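PDB 5IM3: ribonucleoside-diphosphate reductase from Pseudomonas aeruginosa, which probably catalyses the reduction of ribonucleoside diphosphates to 2'-deoxyribonucleotides for DNA synthesis and binds dATP as an allosteric effector. Local coordinates for residues 436-441 against 478-483; 393-396 against 401-404. All coordinates share one frame; numbering follows the deposited sequence.

Contact 1 (436-441 against 478-483). With DTP (2'-deoxyadenosine 5'-triphosphate), chain F.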
# COMPACT_ATOMS: atom_id res chain seq x y z
N THR A 436 -7.23 24.08 -30.53
CA THR A 436 -8.09 25.17 -30.99
C THR A 436 -8.85 25.78 -29.82
O THR A 436 -8.98 27.00 -29.73
CB THR A 436 -9.05 24.64 -32.05
OG1 THR A 436 -8.31 24.23 -33.20
CG2 THR A 436 -10.08 25.70 -32.44
N ALA A 437 -9.34 24.95 -28.90
CA ALA A 437 -10.01 25.46 -27.71
C ALA A 437 -9.07 26.34 -26.89
O ALA A 437 -9.49 27.38 -26.36
CB ALA A 437 -10.55 24.30 -26.89
N VAL A 438 -7.80 25.95 -26.79
CA VAL A 438 -6.81 26.80 -26.12
C VAL A 438 -6.60 28.10 -26.89
O VAL A 438 -6.44 29.17 -26.30
CB VAL A 438 -5.49 26.04 -25.93
CG1 VAL A 438 -4.41 26.96 -25.38
CG2 VAL A 438 -5.67 24.84 -25.01
N ALA A 439 -6.58 28.02 -28.23
CA ALA A 439 -6.25 29.19 -29.05
C ALA A 439 -7.38 30.21 -29.05
O ALA A 439 -7.13 31.42 -29.10
CB ALA A 439 -5.93 28.75 -30.47
N VAL A 440 -8.63 29.75 -29.03
CA VAL A 440 -9.78 30.63 -29.11
C VAL A 440 -10.39 30.93 -27.74
O VAL A 440 -11.31 31.74 -27.64
CB VAL A 440 -10.84 30.04 -30.07
CG1 VAL A 440 -11.90 31.07 -30.43
CG2 VAL A 440 -10.18 29.52 -31.34
N ASN A 441 -9.87 30.31 -26.68
CA ASN A 441 -10.38 30.51 -25.33
C ASN A 441 -11.86 30.15 -25.24
O ASN A 441 -12.21 29.01 -24.90
CB ASN A 441 -10.16 31.96 -24.87
CG ASN A 441 -8.69 32.33 -24.78
OD1 ASN A 441 -8.02 32.00 -23.81
ND2 ASN A 441 -8.19 33.02 -25.80
N THR A 478 -5.78 14.95 -24.08
CA THR A 478 -6.38 16.23 -24.44
C THR A 478 -6.84 16.88 -23.13
O THR A 478 -8.01 16.74 -22.75
CB THR A 478 -7.54 16.07 -25.44
OG1 THR A 478 -8.56 15.25 -24.87
CG2 THR A 478 -7.05 15.45 -26.75
N HIS A 479 -5.94 17.59 -22.46
CA HIS A 479 -6.22 18.15 -21.14
C HIS A 479 -7.12 19.38 -21.19
O HIS A 479 -7.50 19.87 -20.12
CB HIS A 479 -4.92 18.52 -20.43
CG HIS A 479 -4.00 17.36 -20.20
ND1 HIS A 479 -2.77 17.26 -20.81
CD2 HIS A 479 -4.14 16.25 -19.44
CE1 HIS A 479 -2.18 16.14 -20.43
NE2 HIS A 479 -2.99 15.51 -19.60
N ASP A 480 -7.45 19.90 -22.37
CA ASP A 480 -8.26 21.10 -22.48
C ASP A 480 -9.56 20.84 -23.22
O ASP A 480 -10.21 21.78 -23.69
CB ASP A 480 -7.46 22.21 -23.17
CG ASP A 480 -6.08 22.39 -22.56
OD1 ASP A 480 -5.96 23.14 -21.58
OD2 ASP A 480 -5.12 21.77 -23.06
N MET A 481 -9.97 19.58 -23.31
CA MET A 481 -11.16 19.17 -24.04
C MET A 481 -11.95 18.20 -23.19
O MET A 481 -11.38 17.32 -22.55
CB MET A 481 -10.78 18.51 -25.38
CG MET A 481 -11.96 18.19 -26.29
SD MET A 481 -11.51 17.14 -27.69
CE MET A 481 -11.36 15.56 -26.86
N ASN A 482 -13.27 18.37 -23.18
CA ASN A 482 -14.14 17.44 -22.48
C ASN A 482 -14.47 16.25 -23.39
O ASN A 482 -14.37 16.33 -24.61
CB ASN A 482 -15.42 18.13 -22.01
CG ASN A 482 -15.18 19.17 -20.92
OD1 ASN A 482 -15.59 20.32 -21.04
ND2 ASN A 482 -14.50 18.76 -19.85
N THR A 483 -14.86 15.15 -22.76
CA THR A 483 -15.20 13.92 -23.46
C THR A 483 -16.48 13.36 -22.86
O THR A 483 -16.76 13.56 -21.67
CB THR A 483 -14.08 12.87 -23.34
OG1 THR A 483 -13.80 12.62 -21.97
CG2 THR A 483 -12.80 13.35 -24.03
PG DTP F . -11.33 42.99 -36.44
O1G DTP F . -10.87 42.91 -35.02
O2G DTP F . -10.16 43.08 -37.44
O3G DTP F . -12.28 44.16 -36.71
PB DTP F . -12.02 40.64 -38.05
O1B DTP F . -13.33 40.00 -38.32
O2B DTP F . -11.49 41.35 -39.29
O3B DTP F . -12.16 41.69 -36.85
PA DTP F . -10.96 38.51 -36.39
O1A DTP F . -11.72 37.32 -36.80
O2A DTP F . -11.65 39.16 -35.18
O3A DTP F . -10.95 39.56 -37.58
O5' DTP F . -9.45 38.24 -36.00
C5' DTP F . -8.43 39.26 -35.89
C4' DTP F . -7.27 38.68 -35.12
O4' DTP F . -7.72 38.34 -33.79
C3' DTP F . -6.67 37.40 -35.71
O3' DTP F . -5.26 37.41 -35.53
C2' DTP F . -7.33 36.30 -34.89
C1' DTP F . -7.52 36.96 -33.54
N9 DTP F . -8.66 36.47 -32.78
C8 DTP F . -9.98 36.70 -33.05
N7 DTP F . -10.81 36.09 -32.23
C5 DTP F . -9.97 35.42 -31.36
C6 DTP F . -10.22 34.58 -30.26
N6 DTP F . -11.45 34.26 -29.84
N1 DTP F . -9.16 34.07 -29.60
C2 DTP F . -7.93 34.38 -30.03
N3 DTP F . -7.57 35.15 -31.05
C4 DTP F . -8.64 35.64 -31.69
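With chi1 at 174°, Val438 holds CG1 anti to its backbone nitrogen and leaves CG2 beside that nitrogen, directed at Asp480; chi1 of -49° likewise sets the Asp480 carboxylate beside its own backbone nitrogen, facing helix 427-440. Val438 CG2 lies 3.5 Å from Asp480 CG, while OD1 and OD2 of that carboxylate are slightly farther from it, at 3.8 and 3.7 Å. With CG the nearest atom, and the line from Asp480 CG to Val438 CG2 running nearly along the normal of the carboxylate plane, the methyl sits over the flat face. Ala437 adds a looser touch, its CB 4.1 Å from Asp480 O. Asp480 is the third residue of a type I turn, Thr478 to Met481, that leads into strand 482-487; its backbone N is hydrogen-bonded to Asn434 OD1, one helical turn before Val438.

At the end of helix 427-440, dATP is held at the subunit interface. Its N6 gives Val440 O a weak hydrogen bond of 3.3 Å, Val440 CG1 packs near the same amino group, and Asp380 OD1 and Leu382 N of the second subunit are also hydrogen-bonded to it, as expected of the specificity site in this family. Between helix and turn the contact is van der Waals alone: the methyl offers the carboxylate no hydrogen bond, and OD2 finds one close by in the chain, outside the two segments.

Contact 2 (393-396 against 401-404)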
# COMPACT_ATOMS: atom_id res chain seq x y z
N ALA A 393 -13.79 26.89 -34.24
CA ALA A 393 -13.12 28.15 -33.96
C ALA A 393 -14.10 29.32 -34.10
O ALA A 393 -14.14 30.20 -33.23
CB ALA A 393 -11.93 28.33 -34.89
N MET A 394 -14.89 29.34 -35.17
CA MET A 394 -15.81 30.47 -35.40
C MET A 394 -16.89 30.52 -34.33
O MET A 394 -17.22 31.61 -33.83
CB MET A 394 -16.45 30.36 -36.78
CG MET A 394 -15.47 30.43 -37.95
SD MET A 394 -14.40 31.87 -37.89
CE MET A 394 -12.94 31.19 -37.16
N LEU A 395 -17.47 29.37 -33.98
CA LEU A 395 -18.53 29.34 -32.98
C LEU A 395 -18.01 29.72 -31.60
O LEU A 395 -18.77 30.24 -30.77
CB LEU A 395 -19.16 27.95 -32.95
CG LEU A 395 -19.84 27.54 -34.26
CD1 LEU A 395 -20.19 26.06 -34.26
CD2 LEU A 395 -21.09 28.37 -34.49
N SER A 396 -16.73 29.48 -31.33
CA SER A 396 -16.11 29.79 -30.05
C SER A 396 -15.55 31.20 -30.00
O SER A 396 -15.05 31.62 -28.94
CB SER A 396 -14.99 28.80 -29.75
OG SER A 396 -15.49 27.49 -29.63
N GLY A 401 -20.06 27.44 -26.34
CA GLY A 401 -19.82 26.06 -25.92
C GLY A 401 -20.26 25.09 -27.00
O GLY A 401 -21.25 25.33 -27.69
N LEU A 402 -19.52 23.99 -27.13
CA LEU A 402 -19.66 23.09 -28.27
C LEU A 402 -19.72 21.64 -27.84
O LEU A 402 -18.93 21.18 -27.01
CB LEU A 402 -18.48 23.26 -29.24
CG LEU A 402 -18.49 24.53 -30.09
CD1 LEU A 402 -17.07 24.92 -30.45
CD2 LEU A 402 -19.30 24.28 -31.34
N GLY A 403 -20.65 20.90 -28.45
CA GLY A 403 -20.61 19.45 -28.47
C GLY A 403 -20.25 18.98 -29.87
O GLY A 403 -20.81 19.47 -30.86
N ASN A 404 -19.31 18.03 -29.94
CA ASN A 404 -18.83 17.48 -31.21
C ASN A 404 -19.05 15.97 -31.22
O ASN A 404 -18.55 15.26 -30.34
CB ASN A 404 -17.34 17.75 -31.42
CG ASN A 404 -17.04 19.18 -31.81
OD1 ASN A 404 -17.94 19.97 -32.09
ND2 ASN A 404 -15.76 19.50 -31.83
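Leu395 and Leu402 meet at about a right angle, helix side chain against strand side chain, and the isobutyl fork of Leu402 divides the work. Its CD2 branch lies 3.5 Å from Leu395 CD1 and 4.0 Å from Leu395 CB, so one methyl rests against the flank of the helix leucine. The other branch turns to the serine, where Leu402 CD1 approaches Ser396 OG to 3.1 Å, a tight apolar-to-polar approach. Both leucine CB atoms are directed at the opposing segment, so the side chains bridge a gap at which the nearest alpha carbons, those of Ser396 and Gly401, are 6.7 Å apart.

The serine hydroxyl has its polar partner elsewhere: chi1 of -63° places OG beside the backbone nitrogen, from where it is hydrogen-bonded to Asn392 O, one turn back. Tyr374 of strand 373-377 touches both leucines, and Val450 of strand 450-455 also touches Leu402. The contact thus joins the helix of a beta-alpha-beta unit to the second of its two parallel strands, 401-405, within the reductase barrel. Farther along, Asn404 ND2 is hydrogen-bonded to Asn392 OD1 of helix 382-395, and Asn404 OD1 to Thr376 OG1. Chemically, the helix-strand junction rests on methyl packing, with no hydrogen bond between its two segments, while the hydroxyl at its margin is satisfied by Asn392 O of helix 382-395.

From the N terminus, strand 373-377 leads into helix 382-395, and contact 2 closes the four-residue connection to strand 401-405. Further on, the chain forms helix 427-440, and contact 1 closes the 36-residue excursion, containing strand 450-455 and the unmodelled residues 442-448, that returns at 478-483. The two closures follow in series, neither nested nor crossed. Their first segments nevertheless touch: Val440 CG1 is 3.5 Å from Ser396 O, and Thr436 CG2 is 4.0 Å from Ala393 CB. Strands 401-405, 450-455 and 482-487 are parallel neighbours; contact 2 ties helix 382-395 to the first, contact 1 ties helix 427-440 to the turn leading into the last, and both helices also pack on the second subunit.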